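Local coordinates for protein endoglucanase (Uncultured bacterium, PDB 3X17) that probably hydrolyses internal beta-1,4-glucosidic bonds of cellulose, as a glycoside hydrolase family 9 endoglucanase with an N-terminal Ig-like domain, at residues A[27-37]-A[81-92]; A[472-480]-A[525-533]. One frame throughout, in Å; residues are numbered along the deposited sequence.

How the contacts relate
From the N terminus, the chain first forms the Ig-like domain, where contact 1 pairs strand 32-37 with strand 82-87 and closes a loop of 43 residues that holds strands 52-57 and 63-74. Only after this, beyond most helices of the family 9 domain, does contact 2 open: residues 472-480, after helix 456-469, meet residues 525-533, before helix 543-558. The two contacts follow in series, neither nested nor crossing, with centres about 20 Å apart. They nevertheless touch. Asp81 OD1 forms a salt bridge with Arg527 NH2, and Val472 packs on Gln32 and Val34, tying the Ig-like sheet to loops of the (alpha/alpha)6 barrel domain.

Contact 1. Residues A[27-37]-A[81-92]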
ATOM      1  N   PRO A  27     -22.988   4.135   2.692  1.00 44.36           N
ATOM      2  CA  PRO A  27     -24.084   5.082   2.970  1.00 45.32           C
ATOM      3  C   PRO A  27     -23.720   6.202   3.964  1.00 45.16           C
ATOM      4  O   PRO A  27     -24.168   7.337   3.809  1.00 45.61           O
ATOM      5  CB  PRO A  27     -25.197   4.193   3.515  1.00 46.27           C
ATOM      6  CG  PRO A  27     -24.896   2.795   2.969  1.00 46.55           C
ATOM      7  CD  PRO A  27     -23.426   2.721   2.690  1.00 43.98           C
ATOM      8  N   ALA A  28     -22.833   5.927   4.907  1.00 44.84           N
ATOM      9  CA  ALA A  28     -22.601   6.877   5.987  1.00 45.42           C
ATOM     10  C   ALA A  28     -21.604   7.977   5.639  1.00 46.00           C
ATOM     11  O   ALA A  28     -21.321   8.850   6.458  1.00 47.98           O
ATOM     12  CB  ALA A  28     -22.171   6.156   7.258  1.00 46.08           C
ATOM     13  N   THR A  29     -20.990   7.906   4.468  1.00 45.76           N
ATOM     14  CA  THR A  29     -19.838   8.750   4.244  1.00 44.46           C
ATOM     15  C   THR A  29     -20.180   9.888   3.324  1.00 43.67           C
ATOM     16  O   THR A  29     -21.176   9.824   2.593  1.00 44.19           O
ATOM     17  CB  THR A  29     -18.644   7.951   3.670  1.00 46.56           C
ATOM     18  OG1 THR A  29     -18.819   7.759   2.257  1.00 47.49           O
ATOM     19  CG2 THR A  29     -18.536   6.592   4.364  1.00 42.22           C
ATOM     20  N   PRO A  30     -19.337  10.927   3.330  1.00 42.05           N
ATOM     21  CA  PRO A  30     -19.393  11.960   2.291  1.00 42.44           C
ATOM     22  C   PRO A  30     -19.236  11.359   0.905  1.00 40.63           C
ATOM     23  O   PRO A  30     -18.621  10.311   0.760  1.00 40.85           O
ATOM     24  CB  PRO A  30     -18.216  12.882   2.625  1.00 41.96           C
ATOM     25  CG  PRO A  30     -17.829  12.517   4.063  1.00 43.85           C
ATOM     26  CD  PRO A  30     -18.185  11.081   4.232  1.00 41.11           C
ATOM     27  N   LYS A  31     -19.875  11.953  -0.090  1.00 40.12           N
ATOM     28  CA  LYS A  31     -19.919  11.351  -1.429  1.00 41.55           C
ATOM     29  C   LYS A  31     -19.672  12.409  -2.495  1.00 43.00           C
ATOM     30  O   LYS A  31     -20.554  13.229  -2.775  1.00 45.42           O
ATOM     31  CB  LYS A  31     -21.252  10.628  -1.667  1.00 41.81           C
ATOM     32  CG  LYS A  31     -21.710   9.703  -0.518  1.00 37.53           C
ATOM     33  CD  LYS A  31     -23.067   9.045  -0.846  1.00 40.24           C
ATOM     34  CE  LYS A  31     -23.552   8.109   0.292  1.00 41.11           C
ATOM     35  NZ  LYS A  31     -23.600   8.753   1.656  1.00 28.78           N
ATOM     36  N   GLN A  32     -18.441  12.480  -2.996  1.00 42.35           N
ATOM     37  CA  GLN A  32     -18.055  13.537  -3.940  1.00 41.00           C
ATOM     38  C   GLN A  32     -18.298  13.134  -5.397  1.00 41.28           C
ATOM     39  O   GLN A  32     -18.210  11.956  -5.745  1.00 41.11           O
ATOM     40  CB  GLN A  32     -16.592  13.926  -3.740  1.00 42.52           C
ATOM     41  CG  GLN A  32     -15.591  12.759  -3.921  1.00 40.31           C
ATOM     42  CD  GLN A  32     -14.144  13.205  -3.705  1.00 46.60           C
ATOM     43  OE1 GLN A  32     -13.726  14.255  -4.210  1.00 40.54           O
ATOM     44  NE2 GLN A  32     -13.365  12.396  -2.967  1.00 39.71           N
ATOM     45  N   ALA A  33     -18.617  14.114  -6.240  1.00 39.44           N
ATOM     46  CA  ALA A  33     -18.462  13.965  -7.683  1.00 41.24           C
ATOM     47  C   ALA A  33     -17.819  15.228  -8.232  1.00 41.50           C
ATOM     48  O   ALA A  33     -18.018  16.334  -7.711  1.00 40.40           O
ATOM     49  CB  ALA A  33     -19.824  13.713  -8.369  1.00 42.06           C
ATOM     50  N   VAL A  34     -16.921  15.050  -9.177  1.00 40.97           N
ATOM     51  CA  VAL A  34     -16.066  16.148  -9.572  1.00 39.52           C
ATOM     52  C   VAL A  34     -16.261  16.302 -11.056  1.00 41.22           C
ATOM     53  O   VAL A  34     -16.167  15.323 -11.802  1.00 39.69           O
ATOM     54  CB  VAL A  34     -14.588  15.889  -9.228  1.00 38.80           C
ATOM     55  CG1 VAL A  34     -13.678  16.930  -9.863  1.00 40.11           C
ATOM     56  CG2 VAL A  34     -14.389  15.857  -7.718  1.00 41.10           C
ATOM     57  N   LEU A  35     -16.665  17.508 -11.449  1.00 41.32           N
ATOM     58  CA  LEU A  35     -16.795  17.881 -12.845  1.00 40.84           C
ATOM     59  C   LEU A  35     -15.500  18.557 -13.282  1.00 40.87           C
ATOM     60  O   LEU A  35     -15.150  19.618 -12.785  1.00 38.56           O
ATOM     61  CB  LEU A  35     -17.966  18.861 -13.017  1.00 41.15           C
ATOM     62  CG  LEU A  35     -18.123  19.406 -14.451  1.00 44.54           C
ATOM     63  CD1 LEU A  35     -18.601  18.291 -15.388  1.00 40.91           C
ATOM     64  CD2 LEU A  35     -19.100  20.593 -14.492  1.00 44.66           C
ATOM     65  N   ALA A  36     -14.754  17.914 -14.165  1.00 41.85           N
ATOM     66  CA  ALA A  36     -13.505  18.505 -14.622  1.00 45.01           C
ATOM     67  C   ALA A  36     -13.690  18.970 -16.047  1.00 45.58           C
ATOM     68  O   ALA A  36     -14.058  18.183 -16.906  1.00 44.69           O
ATOM     69  CB  ALA A  36     -12.351  17.505 -14.523  1.00 43.52           C
ATOM     70  N   LEU A  37     -13.403  20.245 -16.292  1.00 49.39           N
ATOM     71  CA  LEU A  37     -13.454  20.799 -17.647  1.00 53.46           C
ATOM     72  C   LEU A  37     -12.219  20.444 -18.468  1.00 56.03           C
ATOM     73  O   LEU A  37     -11.085  20.522 -17.981  1.00 56.93           O
ATOM     74  CB  LEU A  37     -13.615  22.320 -17.606  1.00 52.75           C
ATOM     75  CG  LEU A  37     -14.926  22.840 -17.035  1.00 55.36           C
ATOM     76  CD1 LEU A  37     -14.953  24.374 -17.053  1.00 59.08           C
ATOM     77  CD2 LEU A  37     -16.094  22.252 -17.815  1.00 57.38           C
ATOM     78  N   ASP A  81      -6.571  21.620 -13.761  1.00 44.24           N
ATOM     79  CA  ASP A  81      -7.955  21.574 -14.244  1.00 44.29           C
ATOM     80  C   ASP A  81      -8.855  22.648 -13.635  1.00 43.97           C
ATOM     81  O   ASP A  81      -8.592  23.174 -12.548  1.00 43.65           O
ATOM     82  CB  ASP A  81      -8.604  20.200 -14.042  1.00 44.05           C
ATOM     83  CG  ASP A  81      -7.893  19.092 -14.801  1.00 48.24           C
ATOM     84  OD1 ASP A  81      -6.986  19.404 -15.609  1.00 45.12           O
ATOM     85  OD2 ASP A  81      -8.259  17.910 -14.581  1.00 44.18           O
ATOM     86  N   THR A  82      -9.946  22.930 -14.335  1.00 42.26           N
ATOM     87  CA  THR A  82     -11.057  23.645 -13.759  1.00 41.67           C
ATOM     88  C   THR A  82     -12.075  22.645 -13.246  1.00 40.77           C
ATOM     89  O   THR A  82     -12.604  21.835 -14.027  1.00 41.88           O
ATOM     90  CB  THR A  82     -11.708  24.564 -14.820  1.00 43.47           C
ATOM     91  OG1 THR A  82     -10.759  25.563 -15.198  1.00 45.34           O
ATOM     92  CG2 THR A  82     -12.947  25.260 -14.242  1.00 43.21           C
ATOM     93  N   LEU A  83     -12.317  22.680 -11.934  1.00 38.42           N
ATOM     94  CA  LEU A  83     -13.253  21.758 -11.288  1.00 39.17           C
ATOM     95  C   LEU A  83     -14.511  22.452 -10.759  1.00 38.39           C
ATOM     96  O   LEU A  83     -14.445  23.527 -10.156  1.00 37.43           O
ATOM     97  CB  LEU A  83     -12.570  20.976 -10.149  1.00 38.44           C
ATOM     98  CG  LEU A  83     -11.170  20.438 -10.496  1.00 43.61           C
ATOM     99  CD1 LEU A  83     -10.555  19.683  -9.309  1.00 44.23           C
ATOM    100  CD2 LEU A  83     -11.282  19.513 -11.725  1.00 41.68           C
ATOM    101  N   TYR A  84     -15.635  21.763 -10.898  1.00 36.80           N
ATOM    102  CA  TYR A  84     -16.783  21.977 -10.037  1.00 37.84           C
ATOM    103  C   TYR A  84     -17.003  20.712  -9.229  1.00 36.94           C
ATOM    104  O   TYR A  84     -16.570  19.644  -9.636  1.00 38.21           O
ATOM    105  CB  TYR A  84     -18.022  22.288 -10.878  1.00 37.44           C
ATOM    106  CG  TYR A  84     -17.856  23.518 -11.758  1.00 43.26           C
ATOM    107  CD1 TYR A  84     -17.096  23.469 -12.924  1.00 43.74           C
ATOM    108  CD2 TYR A  84     -18.460  24.728 -11.423  1.00 43.44           C
ATOM    109  CE1 TYR A  84     -16.952  24.597 -13.739  1.00 44.99           C
ATOM    110  CE2 TYR A  84     -18.341  25.854 -12.252  1.00 42.30           C
ATOM    111  CZ  TYR A  84     -17.565  25.785 -13.389  1.00 43.36           C
ATOM    112  OH  TYR A  84     -17.380  26.912 -14.172  1.00 54.23           O
ATOM    113  N   ARG A  85     -17.709  20.816  -8.105  1.00 39.36           N
ATOM    114  CA  ARG A  85     -17.952  19.656  -7.261  1.00 40.63           C
ATOM    115  C   ARG A  85     -19.294  19.654  -6.567  1.00 41.76           C
ATOM    116  O   ARG A  85     -19.867  20.715  -6.275  1.00 43.11           O
ATOM    117  CB  ARG A  85     -16.813  19.470  -6.248  1.00 42.44           C
ATOM    118  CG  ARG A  85     -16.789  20.464  -5.109  1.00 47.13           C
ATOM    119  CD  ARG A  85     -15.792  20.024  -4.038  1.00 52.74           C
ATOM    120  NE  ARG A  85     -14.484  19.736  -4.628  1.00 56.75           N
ATOM    121  CZ  ARG A  85     -13.933  18.522  -4.721  1.00 59.41           C
ATOM    122  NH1 ARG A  85     -14.543  17.432  -4.214  1.00 51.63           N
ATOM    123  NH2 ARG A  85     -12.760  18.403  -5.331  1.00 53.59           N
ATOM    124  N   ALA A  86     -19.820  18.452  -6.355  1.00 42.01           N
ATOM    125  CA  ALA A  86     -20.997  18.243  -5.522  1.00 41.81           C
ATOM    126  C   ALA A  86     -20.687  17.255  -4.398  1.00 43.39           C
ATOM    127  O   ALA A  86     -19.743  16.455  -4.471  1.00 43.46           O
ATOM    128  CB  ALA A  86     -22.150  17.720  -6.346  1.00 41.06           C
ATOM    129  N   ASP A  87     -21.549  17.262  -3.399  1.00 44.35           N
ATOM    130  CA  ASP A  87     -21.499  16.275  -2.337  1.00 44.69           C
ATOM    131  C   ASP A  87     -22.903  15.723  -2.186  1.00 42.63           C
ATOM    132  O   ASP A  87     -23.799  16.426  -1.741  1.00 43.15           O
ATOM    133  CB  ASP A  87     -21.051  16.952  -1.047  1.00 46.07           C
ATOM    134  CG  ASP A  87     -20.994  15.993   0.126  1.00 51.23           C
ATOM    135  OD1 ASP A  87     -21.460  14.839  -0.008  1.00 50.18           O
ATOM    136  OD2 ASP A  87     -20.435  16.385   1.175  1.00 62.19           O
ATOM    137  N   PHE A  88     -23.138  14.538  -2.732  1.00 42.25           N
ATOM    138  CA  PHE A  88     -24.440  13.914  -2.604  1.00 40.83           C
ATOM    139  C   PHE A  88     -24.536  12.947  -1.424  1.00 40.22           C
ATOM    140  O   PHE A  88     -25.215  11.925  -1.520  1.00 40.94           O
ATOM    141  CB  PHE A  88     -24.847  13.230  -3.914  1.00 41.39           C
ATOM    142  CG  PHE A  88     -23.875  12.161  -4.387  1.00 41.76           C
ATOM    143  CD1 PHE A  88     -22.757  12.505  -5.127  1.00 42.77           C
ATOM    144  CD2 PHE A  88     -24.169  10.814  -4.223  1.00 35.53           C
ATOM    145  CE1 PHE A  88     -21.906  11.528  -5.637  1.00 42.18           C
ATOM    146  CE2 PHE A  88     -23.329   9.833  -4.710  1.00 42.14           C
ATOM    147  CZ  PHE A  88     -22.196  10.186  -5.428  1.00 39.53           C
ATOM    148  N   THR A  89     -23.873  13.290  -0.319  1.00 41.67           N
ATOM    149  CA  THR A  89     -23.952  12.543   0.958  1.00 45.30           C
ATOM    150  C   THR A  89     -25.366  12.124   1.361  1.00 45.80           C
ATOM    151  O   THR A  89     -25.568  11.019   1.887  1.00 45.87           O
ATOM    152  CB  THR A  89     -23.349  13.375   2.133  1.00 45.44           C
ATOM    153  OG1 THR A  89     -21.986  13.704   1.833  1.00 48.62           O
ATOM    154  CG2 THR A  89     -23.373  12.592   3.421  1.00 46.77           C
ATOM    155  N   SER A  90     -26.317  13.045   1.178  1.00 48.35           N
ATOM    156  CA  SER A  90     -27.743  12.855   1.541  1.00 50.01           C
ATOM    157  C   SER A  90     -28.298  11.562   0.998  1.00 50.99           C
ATOM    158  O   SER A  90     -29.188  10.973   1.606  1.00 53.88           O
ATOM    159  CB  SER A  90     -28.609  13.985   0.953  1.00 50.85           C
ATOM    160  OG  SER A  90     -28.393  15.200   1.632  1.00 54.67           O
ATOM    161  N   LEU A  91     -27.840  11.179  -0.180  1.00 49.68           N
ATOM    162  CA  LEU A  91     -28.295   9.988  -0.820  1.00 49.13           C
ATOM    163  C   LEU A  91     -27.690   8.857  -0.050  1.00 50.54           C
ATOM    164  O   LEU A  91     -26.490   8.780   0.011  1.00 50.37           O
ATOM    165  CB  LEU A  91     -27.803   9.971  -2.258  1.00 49.00           C
ATOM    166  CG  LEU A  91     -28.532   9.036  -3.191  1.00 47.89           C
ATOM    167  CD1 LEU A  91     -27.791   8.739  -4.407  1.00 52.17           C
ATOM    168  CD2 LEU A  91     -28.794   7.826  -2.448  1.00 42.76           C
ATOM    169  N   THR A  92     -28.513   8.004   0.562  1.00 50.68           N
ATOM    170  CA  THR A  92     -27.996   6.902   1.374  1.00 49.05           C
ATOM    171  C   THR A  92     -28.746   5.619   1.095  1.00 48.53           C
ATOM    172  O   THR A  92     -28.487   4.604   1.737  1.00 48.43           O
ATOM    173  CB  THR A  92     -28.062   7.168   2.900  1.00 49.67           C
ATOM    174  OG1 THR A  92     -29.416   7.072   3.342  1.00 52.19           O
ATOM    175  CG2 THR A  92     -27.492   8.530   3.293  1.00 46.57           C
TER
HETATM  176  O   HOH W   1     -11.724  15.588  -4.978  1.00 50.19           O
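Lys31 lays its chain along Phe88 and the turn that follows it. Its CB sits over the centre of the Phe88 ring, 3.8 Å from the centroid, a CH-pi contact. The chain then runs straight until chi4 (53°) bends NZ back among carbonyl oxygens: Thr89 O accepts from Lys31 NZ at 3.0 Å, while Pro27 O, approached from above its carbonyl plane, and Thr29 O, met in plane, accept within the loop. Three bonds thus grip the buried ammonium. With alanine in place of this lysine, Pro27 O, Thr29 O and Thr89 O would probably lose their common donor, and the packing of CD against the Phe88 ring would go, though the methyl would stay. Ala33 CB meets the edge of that ring.

Beyond, Leu35 and Tyr84 form an antiparallel hydrogen-bonded pair, with Leu35 N to Tyr84 O at 2.8 Å; their side chains run alongside each other, Leu35 CD2 against Tyr84 CD1, while Leu37 CD1 meets the Tyr84 ring at its edge, 3.9 Å from CE1. On the opposite face, Leu83 CD2 reaches Ala36 CB at 3.6 Å and also touches Val34 CG1. Arg85 runs alongside Val34 and gives NH1 to Gln32 OE1 at 3.3 Å, within the guanidinium plane though the amide is turned 48° from it; a water joins OE1 to Arg85 NH2. Gln32 NE2 hydrogen-bonds Asp467 OD2 on helix 456-469 of the family 9 domain. This is antiparallel pairing of neighbouring strands in an Ig-like beta domain, Ala33 and Ala86 facing its strand 52-57, Gln32, Val34 and Ala36 the barrel domain.

Contact 2. Residues A[472-480]-A[525-533]; sequences VNPLAKSYV and GPRGYADVT
Tyr529, with CG anti to the backbone N (chi1 160°), brings its ring face to the edge of Tyr479, whose CG lies anti to the carbonyl carbon. The rings form a T-shaped pair, planes at 84° and centroids 5.0 Å apart, with Tyr479 CE1 over the centre of the Tyr529 face. A water bridges Tyr479 OH and Pro526 O. Lys477 crosses Tyr529 at about a right angle, its CE 3.5 Å from Tyr529 OH, which hydrogen-bonds Asn539 OD1. Lys477 NZ then makes a salt bridge to Asp531 OD2 at 3.1 Å, approaching from above the carboxylate plane; NZ also bonds Pro487 O, and OD2 accepts from Arg489 N. Nearer the Ig-like domain, Pro474 CB sits over the centre of the Arg527 guanidinium, 3.8 Å from CZ, while Arg527 NH2 forms its salt bridge with Asp81 of that domain; Pro474 CG touches Pro526 CB. Leu475 CD2 packs against Arg527 CG, and CD1 against Tyr529 CB. Asn473 OD1 accepts from Lys477 N at 3.0 Å, bracing the type I turn 473-476. Residues 472-480 follow helix 456-469, residues 525-533 lie between helices 494-499 and 543-558, and Ala476 rests on strand 17-19, Val472 on strand 32-37.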
ATOM      1  N   VAL A 472     -11.439   9.064  -8.968  1.00 30.06           N
ATOM      2  CA  VAL A 472     -11.531  10.508  -8.768  1.00 31.26           C
ATOM      3  C   VAL A 472     -10.189  11.183  -9.044  1.00 32.83           C
ATOM      4  O   VAL A 472      -9.466  11.575  -8.135  1.00 33.94           O
ATOM      5  CB  VAL A 472     -12.152  10.913  -7.379  1.00 32.46           C
ATOM      6  CG1 VAL A 472     -12.329  12.462  -7.284  1.00 32.04           C
ATOM      7  CG2 VAL A 472     -13.530  10.267  -7.212  1.00 30.19           C
ATOM      8  N   ASN A 473      -9.868  11.318 -10.326  1.00 33.68           N
ATOM      9  CA  ASN A 473      -8.554  11.782 -10.770  1.00 32.98           C
ATOM     10  C   ASN A 473      -8.663  12.215 -12.238  1.00 33.80           C
ATOM     11  O   ASN A 473      -9.644  11.896 -12.911  1.00 34.43           O
ATOM     12  CB  ASN A 473      -7.512  10.668 -10.596  1.00 33.88           C
ATOM     13  CG  ASN A 473      -7.832   9.431 -11.434  1.00 34.67           C
ATOM     14  OD1 ASN A 473      -7.944   9.515 -12.658  1.00 35.23           O
ATOM     15  ND2 ASN A 473      -8.048   8.289 -10.768  1.00 30.64           N
ATOM     16  N   PRO A 474      -7.691  12.988 -12.734  1.00 34.48           N
ATOM     17  CA  PRO A 474      -8.020  13.653 -13.993  1.00 36.00           C
ATOM     18  C   PRO A 474      -8.088  12.685 -15.172  1.00 36.54           C
ATOM     19  O   PRO A 474      -8.492  13.085 -16.255  1.00 37.45           O
ATOM     20  CB  PRO A 474      -6.856  14.631 -14.193  1.00 34.44           C
ATOM     21  CG  PRO A 474      -5.815  14.226 -13.202  1.00 34.65           C
ATOM     22  CD  PRO A 474      -6.536  13.610 -12.068  1.00 33.44           C
ATOM     23  N   LEU A 475      -7.617  11.444 -14.980  1.00 38.57           N
ATOM     24  CA  LEU A 475      -7.649  10.417 -16.044  1.00 35.61           C
ATOM     25  C   LEU A 475      -8.883   9.528 -15.919  1.00 37.14           C
ATOM     26  O   LEU A 475      -9.071   8.596 -16.696  1.00 37.08           O
ATOM     27  CB  LEU A 475      -6.384   9.557 -15.988  1.00 35.68           C
ATOM     28  CG  LEU A 475      -5.094  10.352 -16.190  1.00 30.66           C
ATOM     29  CD1 LEU A 475      -3.895   9.449 -16.002  1.00 31.39           C
ATOM     30  CD2 LEU A 475      -5.057  11.131 -17.559  1.00 29.45           C
ATOM     31  N   ALA A 476      -9.709   9.791 -14.906  1.00 35.72           N
ATOM     32  CA  ALA A 476     -10.893   8.997 -14.697  1.00 35.54           C
ATOM     33  C   ALA A 476     -10.520   7.513 -14.638  1.00 34.35           C
ATOM     34  O   ALA A 476     -11.213   6.659 -15.226  1.00 32.59           O
ATOM     35  CB  ALA A 476     -11.906   9.262 -15.835  1.00 37.65           C
ATOM     36  N   LYS A 477      -9.386   7.226 -13.999  1.00 32.02           N
ATOM     37  CA  LYS A 477      -8.793   5.881 -14.031  1.00 30.55           C
ATOM     38  C   LYS A 477      -8.968   5.212 -12.683  1.00 31.36           C
ATOM     39  O   LYS A 477      -8.658   5.807 -11.640  1.00 33.25           O
ATOM     40  CB  LYS A 477      -7.298   5.976 -14.323  1.00 30.99           C
ATOM     41  CG  LYS A 477      -6.612   4.619 -14.650  1.00 31.58           C
ATOM     42  CD  LYS A 477      -6.931   4.159 -16.082  1.00 27.78           C
ATOM     43  CE  LYS A 477      -6.428   2.725 -16.356  1.00 28.50           C
ATOM     44  NZ  LYS A 477      -7.183   2.046 -17.493  1.00 33.71           N
ATOM     45  N   SER A 478      -9.326   3.939 -12.694  1.00 31.86           N
ATOM     46  CA  SER A 478      -9.178   3.126 -11.472  1.00 32.24           C
ATOM     47  C   SER A 478      -7.787   2.522 -11.512  1.00 32.10           C
ATOM     48  O   SER A 478      -7.403   1.949 -12.538  1.00 32.12           O
ATOM     49  CB  SER A 478     -10.188   1.987 -11.459  1.00 31.77           C
ATOM     50  OG  SER A 478      -9.798   0.979 -10.520  1.00 32.71           O
ATOM     51  N   TYR A 479      -7.006   2.713 -10.453  1.00 29.43           N
ATOM     52  CA  TYR A 479      -5.639   2.214 -10.464  1.00 29.50           C
ATOM     53  C   TYR A 479      -5.546   0.829  -9.846  1.00 30.84           C
ATOM     54  O   TYR A 479      -4.454   0.330  -9.623  1.00 30.54           O
ATOM     55  CB  TYR A 479      -4.698   3.192  -9.750  1.00 29.66           C
ATOM     56  CG  TYR A 479      -4.486   4.506 -10.528  1.00 31.15           C
ATOM     57  CD1 TYR A 479      -3.810   4.524 -11.760  1.00 30.61           C
ATOM     58  CD2 TYR A 479      -5.028   5.704 -10.064  1.00 30.77           C
ATOM     59  CE1 TYR A 479      -3.608   5.733 -12.474  1.00 30.31           C
ATOM     60  CE2 TYR A 479      -4.832   6.923 -10.764  1.00 35.47           C
ATOM     61  CZ  TYR A 479      -4.136   6.918 -11.973  1.00 31.69           C
ATOM     62  OH  TYR A 479      -3.963   8.108 -12.649  1.00 31.87           O
ATOM     63  N   VAL A 480      -6.695   0.217  -9.543  1.00 30.68           N
ATOM     64  CA  VAL A 480      -6.689  -1.108  -8.946  1.00 29.41           C
ATOM     65  C   VAL A 480      -7.260  -2.121  -9.919  1.00 29.62           C
ATOM     66  O   VAL A 480      -8.391  -1.976 -10.391  1.00 29.89           O
ATOM     67  CB  VAL A 480      -7.487  -1.184  -7.625  1.00 29.95           C
ATOM     68  CG1 VAL A 480      -7.355  -2.594  -7.035  1.00 25.61           C
ATOM     69  CG2 VAL A 480      -6.984  -0.167  -6.629  1.00 26.26           C
ATOM     70  N   GLY A 525       2.695  15.340 -13.904  1.00 37.03           N
ATOM     71  CA  GLY A 525       2.016  15.175 -12.602  1.00 39.51           C
ATOM     72  C   GLY A 525       0.922  14.107 -12.563  1.00 38.17           C
ATOM     73  O   GLY A 525       1.184  12.947 -12.851  1.00 39.08           O
ATOM     74  N   PRO A 526      -0.312  14.481 -12.157  1.00 37.53           N
ATOM     75  CA  PRO A 526      -1.342  13.457 -11.941  1.00 36.92           C
ATOM     76  C   PRO A 526      -1.780  12.848 -13.257  1.00 36.43           C
ATOM     77  O   PRO A 526      -2.563  11.891 -13.281  1.00 34.95           O
ATOM     78  CB  PRO A 526      -2.498  14.253 -11.323  1.00 38.73           C
ATOM     79  CG  PRO A 526      -2.338  15.653 -11.905  1.00 34.78           C
ATOM     80  CD  PRO A 526      -0.849  15.854 -12.050  1.00 38.16           C
ATOM     81  N   ARG A 527      -1.293  13.416 -14.353  1.00 37.53           N
ATOM     82  CA  ARG A 527      -1.533  12.845 -15.656  1.00 39.41           C
ATOM     83  C   ARG A 527      -0.402  11.980 -16.191  1.00 39.72           C
ATOM     84  O   ARG A 527      -0.522  11.435 -17.291  1.00 38.06           O
ATOM     85  CB  ARG A 527      -1.859  13.935 -16.669  1.00 42.16           C
ATOM     86  CG  ARG A 527      -3.311  14.353 -16.638  1.00 40.62           C
ATOM     87  CD  ARG A 527      -3.556  15.382 -17.729  1.00 44.40           C
ATOM     88  NE  ARG A 527      -4.958  15.735 -17.804  1.00 45.54           N
ATOM     89  CZ  ARG A 527      -5.509  16.683 -17.058  1.00 45.25           C
ATOM     90  NH1 ARG A 527      -4.755  17.399 -16.238  1.00 43.17           N
ATOM     91  NH2 ARG A 527      -6.803  16.930 -17.161  1.00 47.46           N
ATOM     92  N   GLY A 528       0.683  11.849 -15.427  1.00 37.63           N
ATOM     93  CA  GLY A 528       1.862  11.106 -15.899  1.00 37.68           C
ATOM     94  C   GLY A 528       1.782   9.587 -15.803  1.00 36.27           C
ATOM     95  O   GLY A 528       2.531   8.968 -15.077  1.00 34.09           O
ATOM     96  N   TYR A 529       0.835   8.981 -16.508  1.00 38.26           N
ATOM     97  CA  TYR A 529       0.569   7.541 -16.337  1.00 38.59           C
ATOM     98  C   TYR A 529       0.133   6.955 -17.663  1.00 36.28           C
ATOM     99  O   TYR A 529      -0.593   7.603 -18.401  1.00 37.74           O
ATOM    100  CB  TYR A 529      -0.555   7.309 -15.314  1.00 37.23           C
ATOM    101  CG  TYR A 529      -1.210   5.940 -15.420  1.00 36.06           C
ATOM    102  CD1 TYR A 529      -0.727   4.861 -14.688  1.00 29.69           C
ATOM    103  CD2 TYR A 529      -2.327   5.739 -16.236  1.00 32.68           C
ATOM    104  CE1 TYR A 529      -1.351   3.601 -14.753  1.00 32.95           C
ATOM    105  CE2 TYR A 529      -2.945   4.473 -16.326  1.00 30.48           C
ATOM    106  CZ  TYR A 529      -2.413   3.398 -15.617  1.00 32.42           C
ATOM    107  OH  TYR A 529      -3.013   2.147 -15.682  1.00 31.90           O
ATOM    108  N   ALA A 530       0.445   5.688 -17.900  1.00 36.48           N
ATOM    109  CA  ALA A 530      -0.008   5.020 -19.133  1.00 36.21           C
ATOM    110  C   ALA A 530      -0.372   3.576 -18.899  1.00 37.11           C
ATOM    111  O   ALA A 530       0.448   2.783 -18.424  1.00 37.69           O
ATOM    112  CB  ALA A 530       1.054   5.119 -20.235  1.00 36.04           C
ATOM    113  N   ASP A 531      -1.572   3.195 -19.313  1.00 36.66           N
ATOM    114  CA  ASP A 531      -1.981   1.812 -19.112  1.00 36.43           C
ATOM    115  C   ASP A 531      -1.369   0.902 -20.183  1.00 36.48           C
ATOM    116  O   ASP A 531      -2.057   0.418 -21.064  1.00 35.15           O
ATOM    117  CB  ASP A 531      -3.506   1.683 -19.068  1.00 35.73           C
ATOM    118  CG  ASP A 531      -3.969   0.258 -18.747  1.00 36.60           C
ATOM    119  OD1 ASP A 531      -3.109  -0.611 -18.423  1.00 34.34           O
ATOM    120  OD2 ASP A 531      -5.196   0.024 -18.798  1.00 37.45           O
ATOM    121  N   VAL A 532      -0.078   0.632 -20.072  1.00 38.15           N
ATOM    122  CA  VAL A 532       0.567  -0.235 -21.041  1.00 41.18           C
ATOM    123  C   VAL A 532       1.595  -1.098 -20.322  1.00 39.11           C
ATOM    124  O   VAL A 532       2.209  -0.656 -19.332  1.00 38.22           O
ATOM    125  CB  VAL A 532       1.252   0.580 -22.176  1.00 41.48           C
ATOM    126  CG1 VAL A 532       2.332   1.487 -21.606  1.00 42.33           C
ATOM    127  CG2 VAL A 532       1.867  -0.353 -23.180  1.00 48.40           C
ATOM    128  N   THR A 533       1.800  -2.303 -20.849  1.00 36.50           N
ATOM    129  CA  THR A 533       2.607  -3.329 -20.175  1.00 37.86           C
ATOM    130  C   THR A 533       4.030  -2.904 -19.849  1.00 38.30           C
ATOM    131  O   THR A 533       4.530  -3.204 -18.759  1.00 39.03           O
ATOM    132  CB  THR A 533       2.600  -4.669 -20.959  1.00 38.22           C
ATOM    133  OG1 THR A 533       1.233  -5.054 -21.213  1.00 38.18           O
ATOM    134  CG2 THR A 533       3.284  -5.787 -20.117  1.00 34.24           C
TER
HETATM  135  O   HOH W   2      -4.289  10.529 -11.486  1.00 38.12           O